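Local coordinates for protein D-galactonate dehydratase family member RspA (Pantoea ananatis, PDB 3T6C) that catalyses, with low activity in vitro and with magnesium as cofactor, the dehydration of D-gluconate to 2-dehydro-3-deoxy-D-gluconate, at residues Val47-Cys61 / Ser115-Lys127. Residues are numbered along the deposited sequence; the frame is centred on the assembly and turned at random. Where two conformers were deposited one is given.
Sequences VKIETNEPGLYGLGC and SGIDMALWDIKGK
Ile-49 lays its CD1 against the methyl of Ala-120 (CD1 to CB 3.6 Å), with CD2 of Leu-121 beside it, while the side chain of Ile-124 crosses that of Ile-49 at about a right angle and its CD1 meets CG2 of Thr-51 tip to tip. The axes of strand 57-61 and helix 115-127 come within 5.4 Å, because Gly-58 and Gly-60 have no side chain to hold the helix off; their CA atoms make CA-H...O contacts to the carbonyls of Ala-120 and Gly-116. Asp-123, its CG anti to the backbone N (chi1 -166°), takes the N-H of Leu-59 on the anti lone pair of OD2 (2.8 Å), while its OD1 accepts from the backbone of Leu-406. The extended Lys-127 slides past Leu-56 and delivers NZ to Tyr-57 O at 2.8 Å, tilted 32° from the carbonyl plane. A longer salt bridge joins Lys-127 NZ to Asp-123 OD2 (3.3 Å), weak as a hydrogen bond. Lys-127 NZ also binds a water lying over the Tyr-57 ring and sits off-centre, 4.3 Å from that ring's centroid, in a cation-pi contact. At the far end Ser-115 OG donates to Cys-61 O. In this N-terminal domain of the enolase superfamily, then, Asp-123 and Lys-127, each with several partners, flank an apolar core, and their mutual attraction would be expected to stabilise both charges.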
loop_
_atom_site.group_PDB
_atom_site.type_symbol
_atom_site.label_atom_id
_atom_site.label_comp_id
_atom_site.label_asym_id
_atom_site.label_seq_id
_atom_site.Cartn_x
_atom_site.Cartn_y
_atom_site.Cartn_z
ATOM N N VAL A 47 -12.350 22.114 38.718
ATOM C CA VAL A 47 -13.759 21.834 38.922
ATOM C C VAL A 47 -13.971 21.113 40.252
ATOM O O VAL A 47 -13.192 20.228 40.627
ATOM C CB VAL A 47 -14.247 20.930 37.784
ATOM C CG1 VAL A 47 -15.602 20.304 38.101
ATOM C CG2 VAL A 47 -14.344 21.779 36.476
ATOM N N LYS A 48 -15.012 21.523 40.984
ATOM C CA LYS A 48 -15.443 20.776 42.192
ATOM C C LYS A 48 -16.876 20.277 41.997
ATOM O O LYS A 48 -17.779 21.083 41.743
ATOM C CB LYS A 48 -15.364 21.671 43.459
ATOM C CG LYS A 48 -15.753 20.909 44.734
ATOM C CD LYS A 48 -15.229 21.780 45.905
ATOM C CE LYS A 48 -15.404 21.160 47.241
ATOM N NZ LYS A 48 -14.848 22.125 48.289
ATOM N N ILE A 49 -17.096 18.960 42.091
ATOM C CA ILE A 49 -18.421 18.378 41.995
ATOM C C ILE A 49 -18.875 17.903 43.386
ATOM O O ILE A 49 -18.225 17.060 43.984
ATOM C CB ILE A 49 -18.445 17.177 41.042
ATOM C CG1 ILE A 49 -18.093 17.624 39.619
ATOM C CG2 ILE A 49 -19.845 16.503 41.110
ATOM C CD1 ILE A 49 -18.156 16.486 38.600
ATOM N N GLU A 50 -19.955 18.488 43.903
ATOM C CA GLU A 50 -20.514 18.087 45.199
ATOM C C GLU A 50 -21.588 17.043 45.016
ATOM O O GLU A 50 -22.289 17.013 44.005
ATOM C CB GLU A 50 -21.081 19.283 45.960
ATOM C CG GLU A 50 -19.998 20.260 46.255
ATOM C CD GLU A 50 -20.349 21.237 47.335
ATOM O OE1 GLU A 50 -21.554 21.527 47.541
ATOM O OE2 GLU A 50 -19.406 21.700 47.989
ATOM N N THR A 51 -21.669 16.136 45.991
ATOM C CA THR A 51 -22.754 15.143 46.032
ATOM C C THR A 51 -23.675 15.364 47.234
ATOM O O THR A 51 -23.482 16.277 48.061
ATOM C CB THR A 51 -22.231 13.733 46.107
ATOM O OG1 THR A 51 -21.701 13.474 47.425
ATOM C CG2 THR A 51 -21.090 13.522 45.088
ATOM N N ASN A 52 -24.648 14.485 47.360
ATOM C CA ASN A 52 -25.564 14.566 48.491
ATOM C C ASN A 52 -24.994 14.004 49.772
ATOM O O ASN A 52 -25.625 14.140 50.831
ATOM C CB ASN A 52 -26.874 13.851 48.173
ATOM C CG ASN A 52 -26.651 12.418 47.808
ATOM O OD1 ASN A 52 -25.774 12.107 46.999
ATOM N ND2 ASN A 52 -27.419 11.515 48.417
ATOM N N GLU A 53 -23.819 13.391 49.706
ATOM C CA GLU A 53 -23.216 12.828 50.923
ATOM C C GLU A 53 -22.322 13.889 51.508
ATOM O O GLU A 53 -21.387 14.332 50.853
ATOM C CB GLU A 53 -22.416 11.568 50.603
ATOM C CG GLU A 53 -21.589 11.114 51.777
ATOM C CD GLU A 53 -21.069 9.682 51.658
ATOM O OE1 GLU A 53 -21.778 8.814 51.092
ATOM O OE2 GLU A 53 -19.939 9.428 52.152
ATOM N N PRO A 54 -22.621 14.321 52.744
ATOM C CA PRO A 54 -21.803 15.383 53.324
ATOM C C PRO A 54 -20.330 15.010 53.288
ATOM O O PRO A 54 -19.899 13.915 53.667
ATOM C CB PRO A 54 -22.296 15.477 54.771
ATOM C CG PRO A 54 -23.678 14.844 54.751
ATOM C CD PRO A 54 -23.641 13.799 53.675
ATOM N N GLY A 55 -19.558 15.955 52.804
ATOM C CA GLY A 55 -18.128 15.814 52.740
ATOM C C GLY A 55 -17.543 15.034 51.577
ATOM O O GLY A 55 -16.328 15.009 51.457
ATOM N N LEU A 56 -18.377 14.390 50.755
ATOM C CA LEU A 56 -17.910 13.603 49.612
ATOM C C LEU A 56 -18.059 14.486 48.377
ATOM O O LEU A 56 -19.181 14.847 47.975
ATOM C CB LEU A 56 -18.732 12.345 49.445
ATOM C CG LEU A 56 -18.492 11.526 48.180
ATOM C CD1 LEU A 56 -17.027 11.172 47.959
ATOM C CD2 LEU A 56 -19.296 10.246 48.217
ATOM N N TYR A 57 -16.929 14.877 47.796
ATOM C CA TYR A 57 -16.944 15.713 46.586
ATOM C C TYR A 57 -15.762 15.282 45.742
ATOM O O TYR A 57 -14.872 14.558 46.198
ATOM C CB TYR A 57 -16.837 17.193 46.903
ATOM C CG TYR A 57 -15.668 17.577 47.817
ATOM C CD1 TYR A 57 -14.385 17.748 47.310
ATOM C CD2 TYR A 57 -15.859 17.669 49.181
ATOM C CE1 TYR A 57 -13.316 18.072 48.142
ATOM C CE2 TYR A 57 -14.801 18.010 50.030
ATOM C CZ TYR A 57 -13.527 18.190 49.486
ATOM O OH TYR A 57 -12.476 18.511 50.313
ATOM N N GLY A 58 -15.834 15.573 44.449
ATOM C CA GLY A 58 -14.701 15.310 43.565
ATOM C C GLY A 58 -14.011 16.574 43.056
ATOM O O GLY A 58 -14.687 17.561 42.780
ATOM N N LEU A 59 -12.736 16.460 42.724
ATOM C CA LEU A 59 -12.003 17.549 42.108
ATOM C C LEU A 59 -11.409 17.106 40.780
ATOM O O LEU A 59 -10.943 15.965 40.615
ATOM C CB LEU A 59 -10.848 17.996 43.020
ATOM C CG LEU A 59 -11.283 18.516 44.406
ATOM C CD1 LEU A 59 -9.993 18.777 45.240
ATOM C CD2 LEU A 59 -12.135 19.774 44.291
ATOM N N GLY A 60 -11.365 18.030 39.835
ATOM C CA GLY A 60 -10.794 17.758 38.520
ATOM C C GLY A 60 -10.079 18.960 37.939
ATOM O O GLY A 60 -10.293 20.106 38.370
ATOM N N CYS A 61 -9.237 18.689 36.946
ATOM C CA CYS A 61 -8.412 19.701 36.273
ATOM C C CYS A 61 -8.908 19.959 34.841
ATOM O O CYS A 61 -9.165 19.040 34.051
ATOM C CB CYS A 61 -6.937 19.286 36.175
ATOM S SG CYS A 61 -5.910 20.688 35.634
ATOM N N SER A 115 -12.826 17.288 30.824
ATOM C CA SER A 115 -11.819 16.737 31.758
ATOM C C SER A 115 -12.070 17.113 33.202
ATOM O O SER A 115 -11.887 16.297 34.124
ATOM C CB SER A 115 -10.418 17.317 31.362
ATOM O OG SER A 115 -9.438 16.869 32.283
ATOM N N GLY A 116 -12.497 18.356 33.438
ATOM C CA GLY A 116 -12.694 18.797 34.801
ATOM C C GLY A 116 -13.782 17.932 35.442
ATOM O O GLY A 116 -13.649 17.500 36.612
ATOM N N ILE A 117 -14.833 17.665 34.665
ATOM C CA ILE A 117 -15.922 16.789 35.101
ATOM C C ILE A 117 -15.438 15.367 35.319
ATOM O O ILE A 117 -15.649 14.789 36.376
ATOM C CB ILE A 117 -17.074 16.779 34.067
ATOM C CG1 ILE A 117 -17.713 18.177 33.943
ATOM C CG2 ILE A 117 -18.129 15.763 34.453
ATOM C CD1 ILE A 117 -17.945 18.859 35.252
ATOM N N ASP A 118 -14.778 14.814 34.306
ATOM C CA ASP A 118 -14.361 13.413 34.330
ATOM C C ASP A 118 -13.406 13.088 35.496
ATOM O O ASP A 118 -13.585 12.093 36.206
ATOM C CB ASP A 118 -13.717 13.033 32.996
ATOM C CG ASP A 118 -13.326 11.573 32.946
ATOM O OD1 ASP A 118 -14.252 10.705 32.795
ATOM O OD2 ASP A 118 -12.102 11.306 33.057
ATOM N N MET A 119 -12.390 13.932 35.690
ATOM C CA MET A 119 -11.435 13.695 36.795
ATOM C C MET A 119 -12.191 13.733 38.133
ATOM O O MET A 119 -11.922 12.922 39.039
ATOM C CB MET A 119 -10.281 14.729 36.784
ATOM C CG MET A 119 -9.351 14.582 35.633
ATOM S SD MET A 119 -7.925 15.610 35.999
ATOM C CE MET A 119 -7.086 15.521 34.411
ATOM N N ALA A 120 -13.112 14.700 38.295
ATOM C CA ALA A 120 -13.856 14.797 39.557
ATOM C C ALA A 120 -14.717 13.569 39.769
ATOM O O ALA A 120 -14.887 13.113 40.909
ATOM C CB ALA A 120 -14.716 16.035 39.561
ATOM N N LEU A 121 -15.259 13.000 38.712
ATOM C CA LEU A 121 -16.045 11.775 38.898
ATOM C C LEU A 121 -15.171 10.575 39.275
ATOM O O LEU A 121 -15.602 9.760 40.118
ATOM C CB LEU A 121 -16.842 11.440 37.618
ATOM C CG LEU A 121 -17.889 12.489 37.307
ATOM C CD1 LEU A 121 -18.550 12.212 35.956
ATOM C CD2 LEU A 121 -18.979 12.568 38.407
ATOM N N TRP A 122 -13.969 10.474 38.701
ATOM C CA TRP A 122 -13.047 9.447 39.137
ATOM C C TRP A 122 -12.637 9.656 40.600
ATOM O O TRP A 122 -12.484 8.657 41.328
ATOM C CB TRP A 122 -11.809 9.429 38.228
ATOM C CG TRP A 122 -12.026 8.559 37.029
ATOM C CD1 TRP A 122 -12.247 8.989 35.740
ATOM C CD2 TRP A 122 -12.126 7.125 36.994
ATOM N NE1 TRP A 122 -12.444 7.898 34.898
ATOM C CE2 TRP A 122 -12.363 6.753 35.639
ATOM C CE3 TRP A 122 -12.032 6.110 37.978
ATOM C CZ2 TRP A 122 -12.503 5.424 35.235
ATOM C CZ3 TRP A 122 -12.169 4.770 37.577
ATOM C CH2 TRP A 122 -12.406 4.442 36.211
ATOM N N ASP A 123 -12.411 10.921 41.012
ATOM C CA ASP A 123 -12.099 11.260 42.414
ATOM C C ASP A 123 -13.212 10.761 43.338
ATOM O O ASP A 123 -12.946 10.117 44.348
ATOM C CB ASP A 123 -11.930 12.772 42.512
ATOM C CG ASP A 123 -11.288 13.211 43.815
ATOM O OD1 ASP A 123 -10.493 12.439 44.420
ATOM O OD2 ASP A 123 -11.592 14.346 44.240
ATOM N N ILE A 124 -14.460 11.031 42.958
ATOM C CA ILE A 124 -15.611 10.569 43.728
ATOM C C ILE A 124 -15.640 9.025 43.777
ATOM O O ILE A 124 -15.914 8.446 44.811
ATOM C CB ILE A 124 -16.910 11.095 43.097
ATOM C CG1 ILE A 124 -17.043 12.599 43.466
ATOM C CG2 ILE A 124 -18.126 10.304 43.622
ATOM C CD1 ILE A 124 -18.078 13.393 42.694
ATOM N N LYS A 125 -15.405 8.364 42.646
ATOM C CA LYS A 125 -15.410 6.888 42.606
ATOM C C LYS A 125 -14.381 6.313 43.564
ATOM O O LYS A 125 -14.672 5.376 44.313
ATOM C CB LYS A 125 -15.141 6.424 41.173
ATOM C CG LYS A 125 -15.181 4.864 40.969
ATOM C CD LYS A 125 -16.634 4.291 40.923
ATOM C CE LYS A 125 -17.439 4.844 39.737
ATOM N NZ LYS A 125 -18.546 3.922 39.410
ATOM N N GLY A 126 -13.185 6.882 43.585
ATOM C CA GLY A 126 -12.174 6.369 44.526
ATOM C C GLY A 126 -12.583 6.659 45.968
ATOM O O GLY A 126 -12.409 5.821 46.849
ATOM N N LYS A 127 -13.140 7.835 46.241
ATOM C CA LYS A 127 -13.550 8.102 47.586
ATOM C C LYS A 127 -14.690 7.169 48.026
ATOM O O LYS A 127 -14.702 6.715 49.171
ATOM C CB LYS A 127 -13.941 9.566 47.753
ATOM C CG LYS A 127 -12.726 10.519 47.690
ATOM C CD LYS A 127 -13.212 11.980 47.495
ATOM C CE LYS A 127 -12.004 12.922 47.574
ATOM N NZ LYS A 127 -12.408 14.383 47.409
HETATM O O HOH W 1 -14.362 14.391 49.571
#